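Long-range contacts in tail spike protein (Acinetobacter phage vB_AbaP_AS12, PDB 6EU4), which probably recognises and degrades the capsular polysaccharide of its Acinetobacter baumannii host, as a homotrimeric tailspike at the phage tail: residues N99-I109 and G123-V131; Q110-L121 and V131-T142. All blocks are in the same frame, centred on the assembly; numbering follows the deposited sequence.

How the contacts relate
From the N-terminal side, the chain enters contact 1 as the loop 99-105 and leads into helix 106-113, whose second half already belongs to contact 2. After strand 118-121 the chain turns, and 123-131 runs alongside 99-109 in the same direction, closing contact 1; then 131-142 passes the helix end and lies beside strand 118-121, closing contact 2. The segments alternate along the chain, so the two contacts cross rather than nest, and they share V131. Their centres are about 14 Å apart. Together they tie the helix to strands 124-127 and 131-133, and strand 118-121 to strand 138-141, near the N-terminal end of the parallel beta-helix.

Contact 1. Residues N99-I109 and G123-V131; sequences NTPSFDSAIPI and GLYHTSVPV
N99 and L124 are joined by two bonds: N99 N donates to L124 O at 2.9 Å, while the side-chain OD1 of N99 takes the L124 N-H at 3.0 Å, the donor tilted 34° from the amide plane. Next along, S105 N gives its proton to H126 O (2.8 Å). D104 is held by both carboxylate oxygens. Its OD1 accepts from S128 N and from A106 N, which come in from opposite faces of the carboxylate; the A106 bond makes an Asx turn at the helix start. OD2 takes the S128 hydroxyl at 2.6 Å on its syn side but 32° out of the carboxylate plane. The H126 ring carries P101 CA over one face, 3.5 Å from its centroid, a CH-pi contact. One water lies in the plane of that ring at ND1 and also binds T100 N and L124 O; a second joins F103 O, S105 OG and H126 N. S105 OG also bonds K97 N, and Y125 OH bonds E92. I109, its CG2 anti to the backbone N, turns that methyl to V131 CG1 and brings CD1 tightly against T127 CG2 (3.4 Å). The loop and first helical turn thus cover strand 124-127, which pairs in parallel with strand 148-151.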
loop_
_atom_site.group_PDB
_atom_site.type_symbol
_atom_site.label_atom_id
_atom_site.label_comp_id
_atom_site.label_asym_id
_atom_site.label_seq_id
_atom_site.Cartn_x
_atom_site.Cartn_y
_atom_site.Cartn_z
ATOM N N ASN A 99 25.469 -18.554 -28.574
ATOM C CA ASN A 99 25.021 -19.935 -28.362
ATOM C C ASN A 99 26.113 -20.938 -28.752
ATOM O O ASN A 99 25.873 -21.929 -29.448
ATOM C CB ASN A 99 23.726 -20.197 -29.135
ATOM C CG ASN A 99 22.691 -19.090 -28.923
ATOM O OD1 ASN A 99 22.410 -18.701 -27.797
ATOM N ND2 ASN A 99 22.138 -18.569 -30.018
ATOM N N THR A 100 27.333 -20.670 -28.282
ATOM C CA THR A 100 28.526 -21.444 -28.644
ATOM C C THR A 100 29.263 -21.726 -27.343
ATOM O O THR A 100 30.153 -20.960 -26.937
ATOM C CB THR A 100 29.396 -20.692 -29.647
ATOM O OG1 THR A 100 28.620 -20.365 -30.805
ATOM C CG2 THR A 100 30.620 -21.541 -30.077
ATOM N N PRO A 101 28.895 -22.799 -26.641
ATOM C CA PRO A 101 29.414 -23.006 -25.279
ATOM C C PRO A 101 30.916 -23.169 -25.198
ATOM O O PRO A 101 31.483 -22.946 -24.124
ATOM C CB PRO A 101 28.694 -24.284 -24.826
ATOM C CG PRO A 101 27.405 -24.255 -25.595
ATOM C CD PRO A 101 27.766 -23.698 -26.938
ATOM N N SER A 102 31.577 -23.562 -26.277
ATOM C CA SER A 102 33.020 -23.753 -26.237
ATOM C C SER A 102 33.786 -22.456 -26.430
ATOM O O SER A 102 35.019 -22.462 -26.346
ATOM C CB SER A 102 33.446 -24.758 -27.303
ATOM O OG SER A 102 33.117 -24.274 -28.599
ATOM N N PHE A 103 33.103 -21.346 -26.694
ATOM C CA PHE A 103 33.769 -20.088 -26.993
ATOM C C PHE A 103 33.611 -19.123 -25.830
ATOM O O PHE A 103 32.492 -18.889 -25.359
ATOM C CB PHE A 103 33.211 -19.452 -28.267
ATOM C CG PHE A 103 33.936 -18.209 -28.660
ATOM C CD1 PHE A 103 35.110 -18.284 -29.397
ATOM C CD2 PHE A 103 33.478 -16.967 -28.254
ATOM C CE1 PHE A 103 35.796 -17.139 -29.743
ATOM C CE2 PHE A 103 34.161 -15.825 -28.591
ATOM C CZ PHE A 103 35.322 -15.908 -29.334
ATOM N N ASP A 104 34.730 -18.553 -25.383
ATOM C CA ASP A 104 34.741 -17.615 -24.261
ATOM C C ASP A 104 34.534 -16.202 -24.799
ATOM O O ASP A 104 35.443 -15.632 -25.415
ATOM C CB ASP A 104 36.067 -17.722 -23.507
ATOM C CG ASP A 104 36.105 -16.901 -22.234
ATOM O OD1 ASP A 104 35.095 -16.248 -21.871
ATOM O OD2 ASP A 104 37.183 -16.911 -21.589
ATOM N N SER A 105 33.348 -15.644 -24.562
ATOM C CA SER A 105 32.978 -14.311 -25.013
ATOM C C SER A 105 33.278 -13.218 -23.979
ATOM O O SER A 105 32.869 -12.067 -24.179
ATOM C CB SER A 105 31.484 -14.271 -25.365
ATOM O OG SER A 105 31.237 -14.945 -26.588
ATOM N N ALA A 106 34.007 -13.542 -22.907
ATOM C CA ALA A 106 34.244 -12.594 -21.811
ATOM C C ALA A 106 34.837 -11.270 -22.287
ATOM O O ALA A 106 34.394 -10.195 -21.875
ATOM C CB ALA A 106 35.195 -13.226 -20.793
ATOM N N ILE A 107 35.863 -11.328 -23.121
ATOM C CA ILE A 107 36.587 -10.117 -23.504
ATOM C C ILE A 107 35.687 -9.266 -24.397
ATOM O O ILE A 107 35.538 -8.066 -24.130
ATOM C CB ILE A 107 37.932 -10.472 -24.152
ATOM C CG1 ILE A 107 38.870 -11.017 -23.062
ATOM C CG2 ILE A 107 38.555 -9.259 -24.853
ATOM C CD1 ILE A 107 40.159 -11.671 -23.591
ATOM N N PRO A 108 35.064 -9.823 -25.445
ATOM C CA PRO A 108 34.128 -9.007 -26.241
ATOM C C PRO A 108 33.000 -8.412 -25.424
ATOM O O PRO A 108 32.633 -7.248 -25.652
ATOM C CB PRO A 108 33.584 -9.997 -27.282
ATOM C CG PRO A 108 34.542 -11.074 -27.345
ATOM C CD PRO A 108 35.283 -11.149 -26.051
ATOM N N ILE A 109 32.398 -9.188 -24.514
ATOM C CA ILE A 109 31.319 -8.646 -23.684
ATOM C C ILE A 109 31.834 -7.450 -22.909
ATOM O O ILE A 109 31.192 -6.394 -22.846
ATOM C CB ILE A 109 30.769 -9.714 -22.723
ATOM C CG1 ILE A 109 29.969 -10.793 -23.464
ATOM C CG2 ILE A 109 29.872 -9.073 -21.625
ATOM C CD1 ILE A 109 29.850 -12.056 -22.662
ATOM N N GLY A 123 21.375 -13.565 -27.533
ATOM C CA GLY A 123 21.437 -14.995 -27.323
ATOM C C GLY A 123 22.223 -15.229 -26.053
ATOM O O GLY A 123 22.376 -14.314 -25.245
ATOM N N LEU A 124 22.720 -16.450 -25.890
ATOM C CA LEU A 124 23.515 -16.799 -24.721
ATOM C C LEU A 124 24.992 -16.656 -25.052
ATOM O O LEU A 124 25.472 -17.160 -26.081
ATOM C CB LEU A 124 23.229 -18.214 -24.252
ATOM C CG LEU A 124 21.782 -18.439 -23.825
ATOM C CD1 LEU A 124 21.532 -19.938 -23.605
ATOM C CD2 LEU A 124 21.437 -17.594 -22.591
ATOM N N TYR A 125 25.700 -15.971 -24.176
ATOM C CA TYR A 125 27.137 -15.792 -24.287
ATOM C C TYR A 125 27.784 -16.471 -23.090
ATOM O O TYR A 125 27.312 -16.316 -21.961
ATOM C CB TYR A 125 27.499 -14.320 -24.303
ATOM C CG TYR A 125 26.732 -13.490 -25.297
ATOM C CD1 TYR A 125 27.178 -13.330 -26.604
ATOM C CD2 TYR A 125 25.555 -12.861 -24.925
ATOM C CE1 TYR A 125 26.468 -12.545 -27.516
ATOM C CE2 TYR A 125 24.841 -12.071 -25.821
ATOM C CZ TYR A 125 25.292 -11.915 -27.098
ATOM O OH TYR A 125 24.561 -11.141 -27.970
ATOM N N HIS A 126 28.853 -17.228 -23.335
ATOM C CA HIS A 126 29.555 -17.945 -22.275
ATOM C C HIS A 126 30.804 -17.179 -21.859
ATOM O O HIS A 126 31.494 -16.594 -22.694
ATOM C CB HIS A 126 29.921 -19.359 -22.731
ATOM C CG HIS A 126 28.724 -20.233 -22.889
ATOM N ND1 HIS A 126 27.823 -20.071 -23.922
ATOM C CD2 HIS A 126 28.252 -21.243 -22.124
ATOM C CE1 HIS A 126 26.855 -20.961 -23.790
ATOM N NE2 HIS A 126 27.092 -21.685 -22.708
ATOM N N THR A 127 31.071 -17.161 -20.554
ATOM C CA THR A 127 32.143 -16.347 -19.997
ATOM C C THR A 127 32.947 -17.150 -18.991
ATOM O O THR A 127 32.390 -17.925 -18.214
ATOM C CB THR A 127 31.585 -15.120 -19.298
ATOM O OG1 THR A 127 30.640 -15.550 -18.302
ATOM C CG2 THR A 127 30.923 -14.201 -20.306
ATOM N N SER A 128 34.264 -16.944 -18.989
ATOM C CA SER A 128 35.137 -17.610 -18.030
ATOM C C SER A 128 35.511 -16.721 -16.850
ATOM O O SER A 128 36.120 -17.214 -15.889
ATOM C CB SER A 128 36.413 -18.082 -18.710
ATOM O OG SER A 128 37.251 -16.969 -18.982
ATOM N N VAL A 129 35.184 -15.433 -16.913
ATOM C CA VAL A 129 35.411 -14.501 -15.813
ATOM C C VAL A 129 34.150 -13.665 -15.644
ATOM O O VAL A 129 33.273 -13.649 -16.524
ATOM C CB VAL A 129 36.648 -13.607 -16.073
ATOM C CG1 VAL A 129 37.937 -14.446 -16.058
ATOM C CG2 VAL A 129 36.520 -12.866 -17.387
ATOM N N PRO A 130 34.014 -12.967 -14.520
ATOM C CA PRO A 130 32.906 -12.016 -14.400
ATOM C C PRO A 130 33.069 -10.899 -15.421
ATOM O O PRO A 130 34.179 -10.594 -15.870
ATOM C CB PRO A 130 33.041 -11.480 -12.963
ATOM C CG PRO A 130 34.014 -12.423 -12.277
ATOM C CD PRO A 130 34.915 -12.893 -13.357
ATOM N N VAL A 131 31.949 -10.258 -15.756
ATOM C CA VAL A 131 31.955 -9.041 -16.561
ATOM C C VAL A 131 31.357 -7.936 -15.713
ATOM O O VAL A 131 30.454 -8.187 -14.908
ATOM C CB VAL A 131 31.197 -9.207 -17.892
ATOM C CG1 VAL A 131 31.913 -10.270 -18.756
ATOM C CG2 VAL A 131 29.726 -9.595 -17.680
HETATM O O HOH W 1 27.832 -18.637 -26.359
HETATM O O HOH W 2 30.290 -17.396 -25.986
#

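Contact 2. Residues Q110-L121 and V131-T142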
loop_
_atom_site.group_PDB
_atom_site.type_symbol
_atom_site.label_atom_id
_atom_site.label_comp_id
_atom_site.label_asym_id
_atom_site.label_seq_id
_atom_site.Cartn_x
_atom_site.Cartn_y
_atom_site.Cartn_z
ATOM N N GLN A 110 32.999 -7.609 -22.291
ATOM C CA GLN A 110 33.516 -6.540 -21.454
ATOM C C GLN A 110 33.737 -5.271 -22.266
ATOM O O GLN A 110 33.417 -4.167 -21.803
ATOM C CB GLN A 110 34.812 -6.991 -20.776
ATOM C CG GLN A 110 35.264 -6.052 -19.681
ATOM C CD GLN A 110 34.206 -5.898 -18.608
ATOM O OE1 GLN A 110 33.967 -6.819 -17.817
ATOM N NE2 GLN A 110 33.517 -4.762 -18.617
ATOM N N LYS A 111 34.266 -5.412 -23.487
ATOM C CA LYS A 111 34.491 -4.243 -24.335
ATOM C C LYS A 111 33.197 -3.485 -24.611
ATOM O O LYS A 111 33.186 -2.248 -24.576
ATOM C CB LYS A 111 35.143 -4.666 -25.649
ATOM C CG LYS A 111 36.615 -5.032 -25.503
ATOM C CD LYS A 111 37.174 -5.570 -26.782
ATOM C CE LYS A 111 38.639 -5.933 -26.603
ATOM N NZ LYS A 111 39.209 -6.545 -27.821
ATOM N N VAL A 112 32.100 -4.191 -24.897
ATOM C CA VAL A 112 30.894 -3.437 -25.244
ATOM C C VAL A 112 30.254 -2.851 -23.988
ATOM O O VAL A 112 29.649 -1.777 -24.052
ATOM C CB VAL A 112 29.875 -4.265 -26.056
ATOM C CG1 VAL A 112 30.494 -4.750 -27.371
ATOM C CG2 VAL A 112 29.307 -5.412 -25.263
ATOM N N LEU A 113 30.406 -3.502 -22.833
ATOM C CA LEU A 113 29.802 -2.973 -21.611
ATOM C C LEU A 113 30.402 -1.639 -21.183
ATOM O O LEU A 113 29.729 -0.864 -20.491
ATOM C CB LEU A 113 29.936 -3.977 -20.465
ATOM C CG LEU A 113 29.112 -5.250 -20.625
ATOM C CD1 LEU A 113 29.245 -6.124 -19.393
ATOM C CD2 LEU A 113 27.645 -4.943 -20.903
ATOM N N ILE A 114 31.637 -1.348 -21.564
ATOM C CA ILE A 114 32.258 -0.076 -21.192
ATOM C C ILE A 114 32.435 0.845 -22.397
ATOM O O ILE A 114 33.183 1.813 -22.323
ATOM C CB ILE A 114 33.589 -0.293 -20.457
ATOM C CG1 ILE A 114 34.601 -1.013 -21.357
ATOM C CG2 ILE A 114 33.326 -1.053 -19.188
ATOM C CD1 ILE A 114 36.014 -1.069 -20.769
ATOM N N SER A 115 31.736 0.571 -23.499
ATOM C CA SER A 115 31.882 1.343 -24.733
ATOM C C SER A 115 31.093 2.649 -24.722
ATOM O O SER A 115 31.336 3.517 -25.569
ATOM C CB SER A 115 31.388 0.524 -25.923
ATOM O OG SER A 115 29.989 0.320 -25.801
ATOM N N GLY A 116 30.125 2.784 -23.831
ATOM C CA GLY A 116 29.200 3.895 -23.898
ATOM C C GLY A 116 28.023 3.681 -24.823
ATOM O O GLY A 116 27.131 4.544 -24.878
ATOM N N CYS A 117 27.985 2.569 -25.560
ATOM C CA CYS A 117 26.827 2.242 -26.380
ATOM C C CYS A 117 25.749 1.569 -25.538
ATOM O O CYS A 117 26.025 0.951 -24.508
ATOM C CB CYS A 117 27.212 1.302 -27.524
ATOM S SG CYS A 117 28.612 1.872 -28.517
ATOM N N LYS A 118 24.505 1.681 -26.005
ATOM C CA LYS A 118 23.481 0.731 -25.597
ATOM C C LYS A 118 23.906 -0.653 -26.066
ATOM O O LYS A 118 24.379 -0.820 -27.191
ATOM C CB LYS A 118 22.126 1.111 -26.205
ATOM C CG LYS A 118 21.010 0.136 -25.860
ATOM C CD LYS A 118 19.652 0.576 -26.417
ATOM C CE LYS A 118 18.573 -0.415 -26.014
ATOM N NZ LYS A 118 17.238 0.020 -26.518
ATOM N N VAL A 119 23.764 -1.643 -25.195
ATOM C CA VAL A 119 24.202 -3.010 -25.471
ATOM C C VAL A 119 22.971 -3.885 -25.625
ATOM O O VAL A 119 22.168 -3.995 -24.692
ATOM C CB VAL A 119 25.097 -3.556 -24.357
ATOM C CG1 VAL A 119 25.446 -5.010 -24.638
ATOM C CG2 VAL A 119 26.363 -2.741 -24.258
ATOM N N ARG A 120 22.853 -4.535 -26.782
ATOM C CA ARG A 120 21.806 -5.509 -27.037
ATOM C C ARG A 120 22.353 -6.926 -26.895
ATOM O O ARG A 120 23.397 -7.262 -27.469
ATOM C CB ARG A 120 21.219 -5.309 -28.432
ATOM C CG ARG A 120 20.326 -4.068 -28.530
ATOM C CD ARG A 120 18.909 -4.321 -27.976
ATOM N NE ARG A 120 18.148 -5.099 -28.954
ATOM C CZ ARG A 120 17.855 -6.390 -28.845
ATOM N NH1 ARG A 120 18.205 -7.092 -27.760
ATOM N NH2 ARG A 120 17.198 -6.989 -29.838
ATOM N N LEU A 121 21.643 -7.752 -26.142
ATOM C CA LEU A 121 21.983 -9.162 -25.979
ATOM C C LEU A 121 21.041 -10.003 -26.832
ATOM O O LEU A 121 19.819 -9.900 -26.703
ATOM C CB LEU A 121 21.888 -9.567 -24.508
ATOM C CG LEU A 121 22.763 -8.738 -23.554
ATOM C CD1 LEU A 121 22.626 -9.231 -22.107
ATOM C CD2 LEU A 121 24.235 -8.709 -23.976
ATOM N N VAL A 131 31.949 -10.258 -15.756
ATOM C CA VAL A 131 31.955 -9.041 -16.561
ATOM C C VAL A 131 31.357 -7.936 -15.713
ATOM O O VAL A 131 30.454 -8.187 -14.908
ATOM C CB VAL A 131 31.197 -9.207 -17.892
ATOM C CG1 VAL A 131 31.913 -10.270 -18.756
ATOM C CG2 VAL A 131 29.726 -9.595 -17.680
ATOM N N TYR A 132 31.901 -6.735 -15.850
ATOM C CA TYR A 132 31.479 -5.627 -15.015
ATOM C C TYR A 132 30.888 -4.503 -15.854
ATOM O O TYR A 132 31.142 -4.372 -17.055
ATOM C CB TYR A 132 32.653 -5.111 -14.162
ATOM C CG TYR A 132 33.750 -4.417 -14.942
ATOM C CD1 TYR A 132 33.655 -3.067 -15.273
ATOM C CD2 TYR A 132 34.876 -5.116 -15.353
ATOM C CE1 TYR A 132 34.665 -2.439 -15.997
ATOM C CE2 TYR A 132 35.882 -4.491 -16.071
ATOM C CZ TYR A 132 35.764 -3.156 -16.378
ATOM O OH TYR A 132 36.746 -2.534 -17.098
ATOM N N TYR A 133 30.067 -3.698 -15.193
ATOM C CA TYR A 133 29.564 -2.472 -15.770
ATOM C C TYR A 133 29.761 -1.357 -14.756
ATOM O O TYR A 133 29.875 -1.611 -13.555
ATOM C CB TYR A 133 28.089 -2.619 -16.168
ATOM C CG TYR A 133 27.135 -2.951 -15.022
ATOM C CD1 TYR A 133 27.003 -4.251 -14.544
ATOM C CD2 TYR A 133 26.337 -1.964 -14.442
ATOM C CE1 TYR A 133 26.129 -4.548 -13.510
ATOM C CE2 TYR A 133 25.457 -2.266 -13.400
ATOM C CZ TYR A 133 25.362 -3.553 -12.938
ATOM O OH TYR A 133 24.489 -3.859 -11.912
ATOM N N ASN A 134 29.801 -0.110 -15.253
ATOM C CA ASN A 134 30.043 1.041 -14.401
ATOM C C ASN A 134 28.767 1.837 -14.281
ATOM O O ASN A 134 27.884 1.477 -13.479
ATOM C CB ASN A 134 31.213 1.883 -14.943
ATOM C CG ASN A 134 32.505 1.095 -15.083
ATOM O OD1 ASN A 134 33.137 1.117 -16.143
ATOM N ND2 ASN A 134 32.923 0.420 -14.012
ATOM N N SER A 135 28.608 2.942 -15.006
ATOM C CA SER A 135 27.463 3.826 -14.855
ATOM C C SER A 135 26.935 4.211 -16.227
ATOM O O SER A 135 27.621 4.078 -17.243
ATOM C CB SER A 135 27.856 5.069 -14.044
ATOM O OG SER A 135 28.106 4.678 -12.703
ATOM N N ASN A 136 25.698 4.711 -16.246
ATOM C CA ASN A 136 25.060 5.143 -17.487
ATOM C C ASN A 136 25.078 4.036 -18.531
ATOM O O ASN A 136 25.338 4.270 -19.711
ATOM C CB ASN A 136 25.726 6.405 -18.029
ATOM C CG ASN A 136 24.740 7.347 -18.696
ATOM O OD1 ASN A 136 24.312 8.346 -18.111
ATOM N ND2 ASN A 136 24.385 7.036 -19.933
ATOM N N THR A 137 24.806 2.813 -18.088
ATOM C CA THR A 137 24.855 1.641 -18.945
ATOM C C THR A 137 23.449 1.104 -19.136
ATOM O O THR A 137 22.763 0.792 -18.156
ATOM C CB THR A 137 25.740 0.561 -18.326
ATOM O OG1 THR A 137 26.974 1.148 -17.948
ATOM C CG2 THR A 137 26.010 -0.537 -19.323
ATOM N N THR A 138 23.030 0.976 -20.391
ATOM C CA THR A 138 21.768 0.332 -20.740
ATOM C C THR A 138 22.102 -0.968 -21.459
ATOM O O THR A 138 22.847 -0.961 -22.450
ATOM C CB THR A 138 20.886 1.249 -21.595
ATOM O OG1 THR A 138 20.471 2.373 -20.804
ATOM C CG2 THR A 138 19.633 0.517 -22.082
ATOM N N ILE A 139 21.562 -2.077 -20.940
ATOM C CA ILE A 139 21.752 -3.419 -21.484
ATOM C C ILE A 139 20.366 -4.021 -21.651
ATOM O O ILE A 139 19.594 -4.063 -20.688
ATOM C CB ILE A 139 22.601 -4.307 -20.556
ATOM C CG1 ILE A 139 23.915 -3.627 -20.177
ATOM C CG2 ILE A 139 22.838 -5.664 -21.209
ATOM C CD1 ILE A 139 24.677 -4.347 -19.079
ATOM N N GLU A 140 20.036 -4.464 -22.867
ATOM C CA GLU A 140 18.691 -4.929 -23.189
ATOM C C GLU A 140 18.769 -6.247 -23.954
ATOM O O GLU A 140 19.324 -6.293 -25.058
ATOM C CB GLU A 140 17.933 -3.880 -24.019
ATOM C CG GLU A 140 16.512 -4.309 -24.444
ATOM C CD GLU A 140 15.855 -3.330 -25.415
ATOM O OE1 GLU A 140 16.303 -2.170 -25.494
ATOM O OE2 GLU A 140 14.875 -3.720 -26.087
ATOM N N GLY A 141 18.208 -7.312 -23.374
ATOM C CA GLY A 141 17.905 -8.518 -24.107
ATOM C C GLY A 141 16.418 -8.565 -24.444
ATOM O O GLY A 141 15.649 -7.677 -24.088
ATOM N N THR A 142 16.008 -9.631 -25.147
ATOM C CA THR A 142 14.587 -9.789 -25.468
ATOM C C THR A 142 13.851 -10.717 -24.515
ATOM O O THR A 142 12.632 -10.898 -24.661
ATOM C CB THR A 142 14.395 -10.298 -26.901
ATOM O OG1 THR A 142 15.057 -11.558 -27.065
ATOM C CG2 THR A 142 14.894 -9.287 -27.920
HETATM O O HOH W 3 29.476 0.377 -18.025
HETATM O O HOH W 4 25.733 4.909 -22.535
HETATM O O HOH W 5 24.776 2.118 -22.385
#
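The side-chain amide of Q110 is stacked on one face of the Y132 ring, the planes 20° apart and NE2 3.3 Å above the ring plane, over its centre; N134 OD1 lies in the ring plane at its edge, while N134 ND2 bonds I180 O. With CG anti to the backbone N and a bend at chi2 (58°), Q110 brings its amide against the backbone of Y132, where it mimics a backbone partner: OE1 receives Y132 N on a lone pair at 2.9 Å and NE2 donates to Y132 O. The second flat group, the R120 guanidinium, meets strand 138-141 with its edge.

This lies near the N-terminal end of a parallel beta-helix, probably right-handed as in other phage tailspikes, with helix 106-113 beside it. Strands 118-121 and 138-141 run parallel, their axes 21° apart, and the ladder is V119 N to T138 O, E140 N to V119 O and L121 N to E140 O. On the side of V119 and I139, L113 meets I139, CD2 to CD1 at 3.5 Å, and L121 CD1 packs on I139 CG2; M177 of strand 175-179 adds to this apolar layer. One water links the helix end, L113 O, to N134 N and T137 OG1; another bridges C117 O and T138 N just before the ladder begins.

The R120 and E140 side faces the other two subunits. K118, fully extended, sets NZ 2.6 Å from E140 OE1 in a salt bridge, and also reaches E140 of the second subunit, while E140 OE2 takes K118 of the third. Finally, bends at chi2 and chi3 of R120 carry NH1 to E140 O (3.0 Å), which L121 N meets from the opposite face of the carbonyl plane.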